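Local structure of molinate hydrolase (Gulosibacter molinativorax, 4UB9) at residues E34-V39 with H466-G471; D45-V50 with S438-K443; K87-G92 with G445-L450. The protein hydrolyses the thiocarbamate herbicide molinate and is a zinc-containing member of the amidohydrolase family. All coordinates share one frame; numbering follows the deposited sequence.

Interaction 1 of 3, residues E34-V39 with H466-G471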
loop_
_atom_site.group_PDB
_atom_site.type_symbol
_atom_site.label_atom_id
_atom_site.label_comp_id
_atom_site.label_asym_id
_atom_site.label_seq_id
_atom_site.Cartn_x
_atom_site.Cartn_y
_atom_site.Cartn_z
ATOM N N GLU A 34 49.560 13.319 -21.041
ATOM C CA GLU A 34 50.591 14.317 -20.760
ATOM C C GLU A 34 51.835 13.779 -20.060
ATOM O O GLU A 34 51.938 12.579 -19.757
ATOM C CB GLU A 34 49.978 15.430 -19.969
ATOM C CG GLU A 34 49.255 16.387 -20.884
ATOM C CD GLU A 34 48.565 17.474 -20.131
ATOM O OE1 GLU A 34 48.846 17.636 -18.926
ATOM O OE2 GLU A 34 47.717 18.141 -20.749
ATOM N N THR A 35 52.771 14.690 -19.830
ATOM C CA THR A 35 54.087 14.352 -19.326
ATOM C C THR A 35 54.311 14.958 -17.950
ATOM O O THR A 35 53.991 16.096 -17.687
ATOM C CB THR A 35 55.148 14.823 -20.293
ATOM O OG1 THR A 35 54.939 14.151 -21.534
ATOM C CG2 THR A 35 56.560 14.495 -19.789
ATOM N N ILE A 36 54.835 14.149 -17.051
ATOM C CA ILE A 36 54.972 14.543 -15.649
ATOM C C ILE A 36 55.913 13.574 -14.928
ATOM O O ILE A 36 56.105 12.423 -15.350
ATOM C CB ILE A 36 53.596 14.600 -14.927
ATOM C CG1 ILE A 36 53.662 15.394 -13.609
ATOM C CG2 ILE A 36 53.070 13.197 -14.624
ATOM C CD1 ILE A 36 52.319 15.884 -13.088
ATOM N N ALA A 37 56.486 14.043 -13.825
ATOM C CA ALA A 37 57.309 13.188 -12.972
ATOM C C ALA A 37 56.913 13.362 -11.549
ATOM O O ALA A 37 56.707 14.470 -11.061
ATOM C CB ALA A 37 58.772 13.521 -13.132
ATOM N N ILE A 38 56.848 12.242 -10.868
ATOM C CA ILE A 38 56.439 12.188 -9.447
ATOM C C ILE A 38 57.719 11.791 -8.740
ATOM O O ILE A 38 58.213 10.683 -8.943
ATOM C CB ILE A 38 55.341 11.119 -9.156
ATOM C CG1 ILE A 38 54.333 10.961 -10.323
ATOM C CG2 ILE A 38 54.642 11.405 -7.846
ATOM C CD1 ILE A 38 53.547 12.195 -10.667
ATOM N N VAL A 39 58.271 12.685 -7.943
ATOM C CA VAL A 39 59.647 12.468 -7.456
ATOM C C VAL A 39 59.789 12.244 -5.943
ATOM O O VAL A 39 59.255 12.984 -5.106
ATOM C CB VAL A 39 60.652 13.564 -7.928
ATOM C CG1 VAL A 39 60.415 13.919 -9.380
ATOM C CG2 VAL A 39 60.587 14.811 -7.053
ATOM N N HIS A 466 47.674 14.549 -4.260
ATOM C CA HIS A 466 47.731 14.721 -5.711
ATOM C C HIS A 466 47.021 13.596 -6.415
ATOM O O HIS A 466 47.066 12.439 -5.992
ATOM C CB HIS A 466 49.167 14.797 -6.212
ATOM C CG HIS A 466 49.948 15.909 -5.593
ATOM N ND1 HIS A 466 50.052 17.156 -6.174
ATOM C CD2 HIS A 466 50.606 15.986 -4.411
ATOM C CE1 HIS A 466 50.757 17.946 -5.381
ATOM N NE2 HIS A 466 51.094 17.262 -4.303
ATOM N N VAL A 467 46.421 13.945 -7.551
ATOM C CA VAL A 467 45.748 12.968 -8.404
ATOM C C VAL A 467 46.167 13.207 -9.833
ATOM O O VAL A 467 46.047 14.306 -10.343
ATOM C CB VAL A 467 44.211 13.055 -8.302
ATOM C CG1 VAL A 467 43.567 12.066 -9.258
ATOM C CG2 VAL A 467 43.726 12.791 -6.877
ATOM N N VAL A 468 46.604 12.146 -10.485
ATOM C CA VAL A 468 47.109 12.229 -11.838
ATOM C C VAL A 468 46.458 11.159 -12.705
ATOM O O VAL A 468 46.413 9.967 -12.338
ATOM C CB VAL A 468 48.620 11.994 -11.883
ATOM C CG1 VAL A 468 49.139 12.001 -13.327
ATOM C CG2 VAL A 468 49.331 13.053 -11.069
ATOM N N LYS A 469 46.057 11.572 -13.893
ATOM C CA LYS A 469 45.419 10.689 -14.851
ATOM C C LYS A 469 46.056 10.816 -16.214
ATOM O O LYS A 469 46.036 11.872 -16.810
ATOM C CB LYS A 469 43.939 11.015 -14.977
ATOM C CG LYS A 469 43.170 9.941 -15.745
ATOM C CD LYS A 469 41.806 10.409 -16.213
ATOM C CE LYS A 469 41.169 9.294 -17.021
ATOM N NZ LYS A 469 40.020 9.784 -17.802
ATOM N N GLU A 470 46.621 9.717 -16.697
ATOM C CA GLU A 470 47.391 9.716 -17.941
ATOM C C GLU A 470 48.395 10.886 -17.955
ATOM O O GLU A 470 48.473 11.687 -18.878
ATOM C CB GLU A 470 46.471 9.746 -19.130
ATOM C CG GLU A 470 45.817 8.400 -19.331
ATOM C CD GLU A 470 44.903 8.331 -20.546
ATOM O OE1 GLU A 470 45.275 8.820 -21.620
ATOM O OE2 GLU A 470 43.840 7.714 -20.431
ATOM N N GLY A 471 49.146 10.974 -16.865
ATOM C CA GLY A 471 50.198 11.988 -16.716
ATOM C C GLY A 471 49.754 13.435 -16.581
ATOM O O GLY A 471 50.568 14.359 -16.623
#
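Ile36 and Ile38 approach the two methyls of Val468, one isoleucine to each, and illustrate how a loose aliphatic contact can sit beside a closer one made by backbone and glycine. CG2 of Ile36 meets CG1 of Val468 at 4.3 Å, while the other valine methyl, CG2, faces CD1 of Ile38. The Ile36 conformation decides what touches: with its CG1 swung anti to the backbone N (chi1 -163°), the other branch is turned to the opposite segment. Ile36 CG2 thus lies 3.4 Å from Gly471 O. Ile82 of strand 81-83 touches Ile36, Ile38 and Val468 as well, so these methyls belong to the hydrophobic filling between the small N-terminal sheet and the strand 464-469, consistent with the beta-sandwich domain that amidohydrolases build from segments before and after the barrel. Glu34 and Gly471 make the closer part. Glu34 CB is 3.6 Å from Gly471 O, whereas the chain beyond, extended from a CG anti to the carbonyl carbon, carries the carboxylate off. The polar link is backbone: Glu34 N donates to Glu470 O over 2.9 Å, nearly straight at 165°. The side chain of Glu470 plays no part in that bond, its OE2 being engaged in a salt bridge with Arg167. Gly471 takes a positive phi, and its CA comes within 3.6 Å of Glu34 O in a CA-H...O contact; a beta carbon would collide with that oxygen. The chemistry thus implies a seam of one near-straight backbone bond and a glycine fitted against Glu34, beside a small aliphatic patch that Ile82 completes.

Interaction 2 of 3, residues D45-V50 with S438-K443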
loop_
_atom_site.group_PDB
_atom_site.type_symbol
_atom_site.label_atom_id
_atom_site.label_comp_id
_atom_site.label_asym_id
_atom_site.label_seq_id
_atom_site.Cartn_x
_atom_site.Cartn_y
_atom_site.Cartn_z
ATOM N N ASP A 45 53.453 0.046 -5.525
ATOM C CA ASP A 45 53.197 -0.001 -6.994
ATOM C C ASP A 45 51.968 -0.819 -7.438
ATOM O O ASP A 45 51.585 -0.798 -8.605
ATOM C CB ASP A 45 54.447 -0.491 -7.758
ATOM C CG ASP A 45 54.844 -1.920 -7.412
ATOM O OD1 ASP A 45 54.350 -2.508 -6.405
ATOM O OD2 ASP A 45 55.667 -2.457 -8.150
ATOM N N GLY A 46 51.413 -1.581 -6.509
ATOM C CA GLY A 46 50.256 -2.444 -6.781
ATOM C C GLY A 46 50.584 -3.912 -7.064
ATOM O O GLY A 46 49.678 -4.737 -7.217
ATOM N N ASN A 47 51.866 -4.249 -7.108
ATOM C CA ASN A 47 52.287 -5.645 -7.319
ATOM C C ASN A 47 52.486 -6.399 -6.022
ATOM O O ASN A 47 52.765 -7.586 -6.036
ATOM C CB ASN A 47 53.528 -5.680 -8.154
ATOM C CG ASN A 47 53.289 -5.121 -9.544
ATOM O OD1 ASN A 47 53.864 -4.109 -9.945
ATOM N ND2 ASN A 47 52.417 -5.758 -10.273
ATOM N N GLY A 48 52.309 -5.709 -4.901
ATOM C CA GLY A 48 52.234 -6.374 -3.589
ATOM C C GLY A 48 53.506 -6.478 -2.772
ATOM O O GLY A 48 53.517 -7.035 -1.685
ATOM N N GLY A 49 54.589 -6.012 -3.360
ATOM C CA GLY A 49 55.883 -6.158 -2.753
ATOM C C GLY A 49 56.060 -5.130 -1.659
ATOM O O GLY A 49 55.260 -4.260 -1.505
ATOM N N VAL A 50 57.134 -5.277 -0.898
ATOM C CA VAL A 50 57.600 -4.251 0.050
ATOM C C VAL A 50 57.714 -2.880 -0.663
ATOM O O VAL A 50 58.218 -2.790 -1.800
ATOM C CB VAL A 50 58.940 -4.662 0.737
ATOM C CG1 VAL A 50 60.032 -4.851 -0.304
ATOM C CG2 VAL A 50 59.392 -3.626 1.750
ATOM N N SER A 438 48.403 -0.848 -11.855
ATOM C CA SER A 438 49.711 -0.826 -11.194
ATOM C C SER A 438 50.634 0.191 -11.846
ATOM O O SER A 438 50.493 0.547 -13.024
ATOM C CB SER A 438 50.395 -2.209 -11.197
ATOM O OG SER A 438 50.797 -2.581 -12.522
ATOM N N ILE A 439 51.636 0.559 -11.068
ATOM C CA ILE A 439 52.706 1.400 -11.560
ATOM C C ILE A 439 53.847 0.557 -12.138
ATOM O O ILE A 439 54.606 -0.092 -11.420
ATOM C CB ILE A 439 53.211 2.308 -10.449
ATOM C CG1 ILE A 439 52.084 3.288 -10.101
ATOM C CG2 ILE A 439 54.446 3.057 -10.927
ATOM C CD1 ILE A 439 52.337 4.150 -8.883
ATOM N N ASP A 440 53.900 0.534 -13.456
ATOM C CA ASP A 440 54.775 -0.369 -14.219
ATOM C C ASP A 440 54.981 0.249 -15.573
ATOM O O ASP A 440 54.062 0.831 -16.151
ATOM C CB ASP A 440 54.153 -1.768 -14.441
ATOM C CG ASP A 440 54.488 -2.764 -13.322
ATOM O OD1 ASP A 440 55.686 -3.039 -13.119
ATOM O OD2 ASP A 440 53.568 -3.267 -12.621
ATOM N N VAL A 441 56.200 0.121 -16.063
ATOM C CA VAL A 441 56.582 0.750 -17.303
ATOM C C VAL A 441 55.664 0.228 -18.377
ATOM O O VAL A 441 55.424 -0.954 -18.453
ATOM C CB VAL A 441 58.070 0.462 -17.652
ATOM C CG1 VAL A 441 58.406 0.944 -19.061
ATOM C CG2 VAL A 441 58.981 1.136 -16.625
ATOM N N GLY A 442 55.174 1.110 -19.224
ATOM C CA GLY A 442 54.290 0.714 -20.341
ATOM C C GLY A 442 52.809 0.894 -20.046
ATOM O O GLY A 442 52.025 1.097 -20.949
ATOM N N LYS A 443 52.443 0.869 -18.777
ATOM C CA LYS A 443 51.047 1.094 -18.370
ATOM C C LYS A 443 50.643 2.564 -18.369
ATOM O O LYS A 443 51.487 3.449 -18.426
ATOM C CB LYS A 443 50.778 0.474 -16.996
ATOM C CG LYS A 443 50.907 -1.047 -17.003
ATOM C CD LYS A 443 50.361 -1.679 -15.732
ATOM C CE LYS A 443 50.744 -3.135 -15.687
ATOM N NZ LYS A 443 49.949 -3.891 -14.688
#
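Asp45 and Ile439 join two irregular loops, one shaped by an Asx turn and the other by a type II beta turn from Asp440 to Lys443. The tight part centres on a single backbone bond: Ile439 N donates to Asp45 O across 2.8 Å, in the carbonyl plane and at 163°. The same oxygen is approached by Ser438 CB at 3.2 Å, and the beta carbons of Asp45 and Ile439 pack together beside the bond. Gly46 lies alongside, where a beta carbon would press on that of Ser438. Ile439 carries on inward to Ile89 and Pro91 of strand 88-95 and to Ile64 and Val67 of strand 63-69, and packs against these two strands.

The loose, solvent side is confined to Asn47 and the ends of Asp45 and Asp440. Asp45 folds its carboxylate back, CG set between the backbone N and the carbonyl carbon (chi1 64°), and OD1 accepts from Asn47 N at 3.1 Å, the donor standing above the carboxylate plane. The side chains of Asn47 and Asp440 approach from opposite directions. On the inner side, Ser438 OG donates to Asp440 OD2 over 2.9 Å, on the anti lone pair. With an alanine in place of Asp440, the Ser438 hydroxyl would probably be left with Lys443 NZ but without this acceptor, and be less firmly fixed. Lys443, whose NZ also binds Phe433 O and makes a cation-pi contact with the Phe433 ring, extends the chain of hydrogen bonds, its NZ donating to Ser438 OG at 2.7 Å.

Interaction 3 of 3, residues K87-G92 with G445-L450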
loop_
_atom_site.group_PDB
_atom_site.type_symbol
_atom_site.label_atom_id
_atom_site.label_comp_id
_atom_site.label_asym_id
_atom_site.label_seq_id
_atom_site.Cartn_x
_atom_site.Cartn_y
_atom_site.Cartn_z
ATOM N N LYS A 87 56.198 11.270 1.180
ATOM C CA LYS A 87 54.876 10.913 0.728
ATOM C C LYS A 87 54.828 9.544 0.069
ATOM O O LYS A 87 55.835 8.937 -0.233
ATOM C CB LYS A 87 54.328 11.986 -0.199
ATOM C CG LYS A 87 53.976 13.258 0.541
ATOM C CD LYS A 87 53.493 14.362 -0.372
ATOM C CE LYS A 87 53.347 15.656 0.402
ATOM N NZ LYS A 87 52.080 16.356 0.108
ATOM N N TRP A 88 53.629 9.036 -0.088
ATOM C CA TRP A 88 53.418 7.736 -0.674
ATOM C C TRP A 88 52.796 7.843 -2.055
ATOM O O TRP A 88 51.890 8.594 -2.290
ATOM C CB TRP A 88 52.600 6.868 0.255
ATOM C CG TRP A 88 53.383 6.396 1.427
ATOM C CD1 TRP A 88 53.914 5.149 1.609
ATOM C CD2 TRP A 88 53.724 7.151 2.590
ATOM N NE1 TRP A 88 54.570 5.083 2.821
ATOM C CE2 TRP A 88 54.457 6.296 3.445
ATOM C CE3 TRP A 88 53.470 8.458 2.999
ATOM C CZ2 TRP A 88 54.957 6.716 4.675
ATOM C CZ3 TRP A 88 53.962 8.880 4.228
ATOM C CH2 TRP A 88 54.703 8.004 5.053
ATOM N N ILE A 89 53.350 7.065 -2.962
ATOM C CA ILE A 89 52.922 7.022 -4.342
ATOM C C ILE A 89 52.219 5.687 -4.641
ATOM O O ILE A 89 52.836 4.618 -4.563
ATOM C CB ILE A 89 54.096 7.146 -5.313
ATOM C CG1 ILE A 89 54.849 8.451 -5.059
ATOM C CG2 ILE A 89 53.580 7.112 -6.749
ATOM C CD1 ILE A 89 56.188 8.541 -5.777
ATOM N N LEU A 90 50.942 5.780 -5.009
ATOM C CA LEU A 90 50.101 4.610 -5.346
ATOM C C LEU A 90 49.605 4.681 -6.778
ATOM O O LEU A 90 49.637 5.770 -7.395
ATOM C CB LEU A 90 48.915 4.504 -4.426
ATOM C CG LEU A 90 49.155 3.897 -3.044
ATOM C CD1 LEU A 90 50.033 4.802 -2.165
ATOM C CD2 LEU A 90 47.833 3.640 -2.346
ATOM N N PRO A 91 49.127 3.536 -7.331
ATOM C CA PRO A 91 48.552 3.613 -8.654
ATOM C C PRO A 91 47.249 4.335 -8.551
ATOM O O PRO A 91 46.672 4.417 -7.483
ATOM C CB PRO A 91 48.319 2.148 -9.038
ATOM C CG PRO A 91 48.970 1.329 -7.978
ATOM C CD PRO A 91 49.042 2.186 -6.781
ATOM N N GLY A 92 46.772 4.825 -9.677
ATOM C CA GLY A 92 45.392 5.318 -9.740
ATOM C C GLY A 92 44.428 4.271 -9.147
ATOM O O GLY A 92 44.514 3.068 -9.463
ATOM N N GLY A 445 49.502 6.254 -17.196
ATOM C CA GLY A 445 50.049 7.142 -16.149
ATOM C C GLY A 445 49.078 7.677 -15.119
ATOM O O GLY A 445 48.901 8.896 -14.942
ATOM N N ASP A 446 48.451 6.745 -14.437
ATOM C CA ASP A 446 47.468 7.057 -13.427
ATOM C C ASP A 446 48.099 6.875 -12.086
ATOM O O ASP A 446 48.497 5.763 -11.708
ATOM C CB ASP A 446 46.244 6.128 -13.545
ATOM C CG ASP A 446 45.458 6.305 -14.867
ATOM O OD1 ASP A 446 45.727 7.258 -15.629
ATOM O OD2 ASP A 446 44.566 5.455 -15.142
ATOM N N VAL A 447 48.128 7.932 -11.293
ATOM C CA VAL A 447 48.848 7.881 -10.014
ATOM C C VAL A 447 48.168 8.755 -9.017
ATOM O O VAL A 447 47.625 9.806 -9.361
ATOM C CB VAL A 447 50.273 8.434 -10.180
ATOM C CG1 VAL A 447 51.009 8.481 -8.875
ATOM C CG2 VAL A 447 51.050 7.597 -11.180
ATOM N N VAL A 448 48.157 8.300 -7.775
ATOM C CA VAL A 448 47.785 9.158 -6.686
ATOM C C VAL A 448 48.910 9.259 -5.660
ATOM O O VAL A 448 49.718 8.331 -5.515
ATOM C CB VAL A 448 46.499 8.730 -5.988
ATOM C CG1 VAL A 448 45.408 8.626 -7.013
ATOM C CG2 VAL A 448 46.654 7.440 -5.224
ATOM N N VAL A 449 48.922 10.373 -4.931
ATOM C CA VAL A 449 49.932 10.634 -3.928
ATOM C C VAL A 449 49.247 10.924 -2.621
ATOM O O VAL A 449 48.395 11.813 -2.557
ATOM C CB VAL A 449 50.806 11.841 -4.325
ATOM C CG1 VAL A 449 51.853 12.116 -3.258
ATOM C CG2 VAL A 449 51.484 11.602 -5.672
ATOM N N LEU A 450 49.626 10.181 -1.584
ATOM C CA LEU A 450 49.109 10.363 -0.236
ATOM C C LEU A 450 50.148 10.956 0.707
ATOM O O LEU A 450 51.337 10.715 0.571
ATOM C CB LEU A 450 48.692 9.036 0.354
ATOM C CG LEU A 450 47.813 8.126 -0.486
ATOM C CD1 LEU A 450 47.592 6.823 0.254
ATOM C CD2 LEU A 450 46.485 8.791 -0.752
#
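Trp88 O is met by two groups of the facing strand. Leu450 N reaches it at 2.9 Å in the carbonyl plane. Val449 CA adds a CA-H...O contact to Trp88 O at 3.3 Å. The return bond, Trp88 N to Leu450 O, is almost straight at 173°. Leu450 O also lies at the edge of the indole, in its plane, and 3.3 Å from Lys87 CB. The next hydrogen-bonded pair, Leu90 with Val448, repeats the scheme, although Val448 N meets Leu90 O from above the carbonyl plane. Pro91 falls at a non-hydrogen-bonded position opposite Val447, so its missing N-H costs this ladder nothing. The pairing is antiparallel, the segment axes 150° apart, regular from Trp88 to Leu90 and distorted from Pro91 on. Strand 88-95 also runs parallel to strands 41-43 and 138-143, consistent with a join between the beta-rich domain, built from N-terminal and late segments, and the TIM barrel of the amidohydrolase family. Trp88, Leu90, Val448 and Leu450 share one face. There Leu90 CB lies against Val448 CG2, while the Leu90 and Leu450 side chains cross at about a right angle, CD1 to CD1 at 4.0 Å. On the other face Ile89, its CG2 anti to the backbone N (chi1 -58°), sends CG2 to within 3.6 Å of Val447 CG1, and Ile38 touches both Ile89 and Val449. Gly92 N meets Asp446 O at 2.8 Å from well above the carbonyl plane, off the lone pairs; a beta carbon on Gly92 would run into that of Asp446, whose carboxylate is taken up by Arg167 and Glu470 N.

Overall arrangement
All three contacts bring the N-terminal region together with the last part of the amidohydrolase sequence, away from the zinc site, but each works differently. Interaction 3 is the buried one, a strand pairing. Interaction 1, centred 9 Å from it, holds the next strand of the same sheet: Val468 N probably bonds to Val447 O, while its own segments meet through a backbone bond and a glycine beside a small aliphatic patch. Interaction 2 is loop against loop, partly exposed and richest in polar side chains, yet Ile439 CD1 packs against Leu90 O and Pro91 N of interaction 3. Interactions 1 and 2 do not touch; 87-92 with 445-450 lies in contact with both.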